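Local coordinates for malonyl-CoA-[acyl-carrier-protein] transacylase (Coxiella burnetii, PDB 3TQE) that probably transfers the malonyl group from malonyl-CoA to the acyl carrier protein, the step that supplies extender units for fatty acid synthesis, at residues A93-G98 against P162-S167; F111-K116 against A221-D226. One frame throughout, in Å; residues are numbered along the deposited sequence.

In the fold
Contact 1 (93-98 with 162-167) lies deep in the protein, its centre about 6 Å from that of the chain, and joins the turn bearing the predicted nucleophile Ser96 to strand 160-167 of the mixed five-stranded sheet. Contact 2 (111-116 with 221-226) is peripheral, its centre about 17 Å from the chain centre, and ties helix 111-128 to the loop after helix 210-220. The two centres are about 21 Å apart and the nearest atoms about 7 Å, so they do not meet; helix 97-105, which starts at contact 1, is followed in the chain by helix 111-128. Each contact has a bound glycine beside it, but only that of contact 1 occupies the predicted active site.

Contact 1: A93-G98 against P162-S167; sequences AGHSLG and PANLNS. With GLY (glycine), chain B.
His95 reaches across to strand 160-167 with the edge of its imidazole, and one hydrogen bond carries the contact: NE2 donates to Asn166 OD1 at 2.8 Å. The bond is nearly straight at the hydrogen (171°), and the oxygen lies almost in the ring plane. At the acceptor, the donor is tilted from the amide plane, itself turned well out of the ring plane. Having CG anti to the backbone N (chi1 -169°) sends the imidazole out toward the strand. A histidine suits this place because its flat ring spans the gap and ends in an N-H, for which an asparagine carbonyl is a natural acceptor.

Asn164 adds a second neighbour: its amide plane stands perpendicular to the ring at His95 CE1. Trp261 also meets the His95 ring.

Residues 94-98, Gly-His-Ser-Leu-Gly, fit the GxSxG nucleophile elbow of this acyltransferase family, the tight turn between strand 91-94 and helix 97-105. Ser96, at its apex, has a strained backbone (phi 58°), and Gly98 N donates to His95 O at 2.9 Å across the turn. There is no room for a CB at Gly94, where it would run into Gly98 C, or at Gly98, where it would meet His95 N.

Around the predicted nucleophile, Ser96 OG is hydrogen-bonded to His205, the other predicted catalytic residue, and to Arg121. The bound glycine's carboxylate lies beside this hydroxyl, and the glycine is also hydrogen-bonded to Arg121 and Ser204.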
# COMPACT_ATOMS: atom_id res chain seq x y z
N ALA A 93 2.91 -1.32 -8.78
CA ALA A 93 2.62 -0.17 -7.96
C ALA A 93 2.13 -0.71 -6.63
O ALA A 93 1.48 -1.72 -6.59
CB ALA A 93 1.53 0.71 -8.57
N GLY A 94 2.42 -0.03 -5.57
CA GLY A 94 1.96 -0.42 -4.28
C GLY A 94 1.32 0.71 -3.58
O GLY A 94 1.76 1.83 -3.72
N HIS A 95 0.33 0.41 -2.74
CA HIS A 95 -0.38 1.47 -2.07
C HIS A 95 0.29 1.70 -0.72
O HIS A 95 0.21 0.87 0.17
CB HIS A 95 -1.84 1.10 -1.99
CG HIS A 95 -2.74 2.21 -1.57
ND1 HIS A 95 -2.69 2.78 -0.31
CD2 HIS A 95 -3.74 2.83 -2.23
CE1 HIS A 95 -3.63 3.73 -0.23
NE2 HIS A 95 -4.27 3.77 -1.39
N SER A 96 0.98 2.84 -0.60
CA SER A 96 1.72 3.25 0.62
C SER A 96 2.79 2.24 1.06
O SER A 96 3.83 2.13 0.46
CB SER A 96 0.74 3.67 1.72
OG SER A 96 1.45 4.28 2.81
N LEU A 97 2.53 1.46 2.09
CA LEU A 97 3.42 0.42 2.46
C LEU A 97 3.67 -0.52 1.28
O LEU A 97 4.78 -1.04 1.12
CB LEU A 97 2.82 -0.37 3.62
CG LEU A 97 3.53 -1.60 4.10
CD1 LEU A 97 4.99 -1.29 4.50
CD2 LEU A 97 2.64 -2.12 5.18
N GLY A 98 2.67 -0.72 0.44
CA GLY A 98 2.82 -1.60 -0.68
C GLY A 98 3.92 -1.20 -1.62
O GLY A 98 4.44 -2.02 -2.35
N PRO A 162 -6.39 15.96 1.72
CA PRO A 162 -6.42 14.68 1.06
C PRO A 162 -5.11 13.91 1.27
O PRO A 162 -4.04 14.48 1.20
CB PRO A 162 -6.65 15.05 -0.42
CG PRO A 162 -7.37 16.38 -0.36
CD PRO A 162 -6.70 17.07 0.80
N ALA A 163 -5.26 12.64 1.57
CA ALA A 163 -4.18 11.75 1.97
C ALA A 163 -4.10 10.55 1.06
O ALA A 163 -3.01 10.14 0.68
CB ALA A 163 -4.37 11.31 3.38
N ASN A 164 -5.23 9.93 0.74
CA ASN A 164 -5.22 8.84 -0.23
C ASN A 164 -6.24 9.15 -1.29
O ASN A 164 -7.43 9.29 -0.98
CB ASN A 164 -5.64 7.49 0.35
CG ASN A 164 -4.71 6.93 1.39
OD1 ASN A 164 -3.57 7.32 1.54
ND2 ASN A 164 -5.23 5.91 2.09
N LEU A 165 -5.80 9.29 -2.53
CA LEU A 165 -6.71 9.52 -3.64
C LEU A 165 -7.01 8.15 -4.23
O LEU A 165 -6.27 7.66 -5.11
CB LEU A 165 -6.05 10.48 -4.62
CG LEU A 165 -5.50 11.78 -4.02
CD1 LEU A 165 -4.84 12.65 -5.04
CD2 LEU A 165 -6.62 12.55 -3.32
N ASN A 166 -8.03 7.49 -3.71
CA ASN A 166 -8.18 6.05 -3.88
C ASN A 166 -8.98 5.64 -5.08
O ASN A 166 -8.61 4.69 -5.78
CB ASN A 166 -8.75 5.40 -2.64
CG ASN A 166 -7.72 5.21 -1.60
OD1 ASN A 166 -6.52 5.29 -1.89
ND2 ASN A 166 -8.14 4.96 -0.38
N SER A 167 -10.06 6.33 -5.32
CA SER A 167 -10.84 6.07 -6.50
C SER A 167 -11.49 7.38 -6.86
O SER A 167 -11.36 8.38 -6.17
CB SER A 167 -11.86 4.98 -6.25
OG SER A 167 -13.07 5.55 -5.80
N GLY B . -1.92 4.79 4.82
CA GLY B . -1.13 3.61 5.32
C GLY B . 0.36 3.89 5.42
O GLY B . 1.22 2.99 5.42
OXT GLY B . 0.74 5.05 5.48

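Contact 2: F111-K116 against A221-D226; sequences FEEAVK and AKISID. With GLY (glycine), chain C.
Glu113 and Ile223 cross at a slant, the carboxylate arm of the helix residue passing over the aliphatic arm of the loop residue. In the conformer of Ile223 given here, one of two, the touch near the helix is mainly van der Waals, Ile223 CD1 resting 3.7 Å from Glu113 CB. Farther out, Glu113 OE1 comes within 3.6 Å of Ile223 CG1. This conformer has CG1 anti to the backbone N (chi1 -175°) and stays extended to CD1, which also approaches the backbone N of Ala114. Glutamate suits the border: its CB lies against the isoleucine while its carboxylate reaches water. Ala114, small, packs against Leu71 of helix 63-83.

Extended beyond CG (chi2 180°), Glu113 carries OE1 toward the backbone of Ser224, with two waters in between. Water 2 donates to Glu113 OE1 at a short 2.5 Å and accepts from Ser224 N at 2.8 Å. Glu113 OE1 is thus linked through water 2 to Ser224 N, and water 1 lies between OE1 and Ser224 O, 2.7 Å from each.

Beyond the waters, Ile225 pairs with a bound glycine through its backbone: Ile225 N donates to the ligand O at 3.1 Å, and the ligand N donates to Ile225 O at 2.7 Å. Arg248 binds both this glycine and Ile223 O. The arrangement is a water-mediated docking of a loop on a helix, beside a glycine pocket away from the predicted catalytic residues.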
# COMPACT_ATOMS: atom_id res chain seq x y z
N PHE A 111 14.92 -7.86 0.65
CA PHE A 111 13.75 -8.13 1.48
C PHE A 111 14.00 -7.90 2.97
O PHE A 111 13.24 -7.20 3.60
CB PHE A 111 13.25 -9.55 1.22
CG PHE A 111 12.15 -9.97 2.10
CD1 PHE A 111 11.01 -9.21 2.18
CD2 PHE A 111 12.23 -11.09 2.86
CE1 PHE A 111 9.99 -9.57 2.98
CE2 PHE A 111 11.18 -11.46 3.68
CZ PHE A 111 10.08 -10.69 3.74
N GLU A 112 15.03 -8.51 3.54
CA GLU A 112 15.20 -8.45 5.00
C GLU A 112 15.55 -7.02 5.43
O GLU A 112 15.12 -6.56 6.48
CB GLU A 112 16.25 -9.45 5.44
CG GLU A 112 15.80 -10.90 5.25
CD GLU A 112 16.83 -11.79 4.53
OE1 GLU A 112 18.05 -11.50 4.61
OE2 GLU A 112 16.42 -12.77 3.84
N GLU A 113 16.22 -6.28 4.56
CA GLU A 113 16.48 -4.87 4.84
C GLU A 113 15.18 -4.08 4.81
O GLU A 113 14.93 -3.22 5.66
CB GLU A 113 17.52 -4.32 3.88
CG GLU A 113 18.85 -5.03 4.10
CD GLU A 113 19.99 -4.61 3.22
OE1 GLU A 113 19.82 -3.70 2.38
OE2 GLU A 113 21.08 -5.23 3.40
N ALA A 114 14.34 -4.40 3.84
CA ALA A 114 13.05 -3.74 3.74
C ALA A 114 12.16 -4.05 4.94
O ALA A 114 11.42 -3.18 5.39
CB ALA A 114 12.37 -4.07 2.41
N VAL A 115 12.21 -5.27 5.44
CA VAL A 115 11.43 -5.63 6.62
C VAL A 115 11.82 -4.73 7.78
O VAL A 115 10.95 -4.19 8.49
CB VAL A 115 11.61 -7.11 6.97
CG1 VAL A 115 11.06 -7.44 8.37
CG2 VAL A 115 10.98 -7.95 5.92
N LYS A 116 13.11 -4.60 8.01
CA LYS A 116 13.56 -3.76 9.12
C LYS A 116 13.16 -2.31 8.88
O LYS A 116 12.77 -1.59 9.80
CB LYS A 116 15.06 -3.87 9.28
CG LYS A 116 15.53 -5.21 9.68
CD LYS A 116 17.03 -5.19 9.92
CE LYS A 116 17.56 -6.52 10.35
NZ LYS A 116 19.07 -6.47 10.32
N ALA A 221 18.81 6.43 3.98
CA ALA A 221 20.10 6.80 3.40
C ALA A 221 21.10 5.68 3.53
O ALA A 221 22.05 5.62 2.76
CB ALA A 221 20.63 8.08 4.07
N LYS A 222 20.90 4.79 4.49
CA LYS A 222 21.88 3.74 4.80
C LYS A 222 21.59 2.45 4.09
O LYS A 222 22.41 1.55 4.08
CB LYS A 222 21.92 3.48 6.30
CG LYS A 222 22.44 4.63 7.14
CD LYS A 222 22.32 4.31 8.62
CE LYS A 222 22.50 5.54 9.49
NZ LYS A 222 23.94 5.88 9.70
N ILE A 223 20.40 2.33 3.51
CA ILE A 223 19.99 1.08 2.88
C ILE A 223 20.40 1.10 1.41
O ILE A 223 20.28 2.10 0.74
CB ILE A 223 18.46 0.83 3.04
CG1 ILE A 223 18.06 -0.54 2.47
CG2 ILE A 223 17.65 1.88 2.34
CD1 ILE A 223 16.59 -0.96 2.78
N SER A 224 20.90 -0.01 0.92
CA SER A 224 21.32 -0.11 -0.46
C SER A 224 20.12 -0.23 -1.35
O SER A 224 19.22 -0.98 -1.08
CB SER A 224 22.18 -1.35 -0.63
OG SER A 224 23.34 -1.25 0.15
N ILE A 225 20.11 0.53 -2.43
CA ILE A 225 19.02 0.51 -3.37
C ILE A 225 19.59 0.28 -4.74
O ILE A 225 20.45 1.02 -5.19
CB ILE A 225 18.22 1.80 -3.35
CG1 ILE A 225 17.71 2.07 -1.94
CG2 ILE A 225 17.11 1.71 -4.37
CD1 ILE A 225 16.94 3.37 -1.75
N ASP A 226 19.10 -0.76 -5.41
CA ASP A 226 19.45 -1.06 -6.78
C ASP A 226 18.39 -0.52 -7.72
O ASP A 226 17.28 -0.19 -7.30
CB ASP A 226 19.60 -2.55 -6.95
CG ASP A 226 20.85 -3.10 -6.29
OD1 ASP A 226 21.77 -2.32 -5.97
OD2 ASP A 226 20.92 -4.34 -6.12
N GLY C . 23.10 1.41 -4.67
CA GLY C . 23.28 2.89 -4.68
C GLY C . 22.70 3.52 -3.44
O GLY C . 22.19 2.77 -2.58
OXT GLY C . 22.71 4.77 -3.28
O HOH W 1 18.31 -3.17 0.18
O HOH W 2 21.73 -2.04 2.63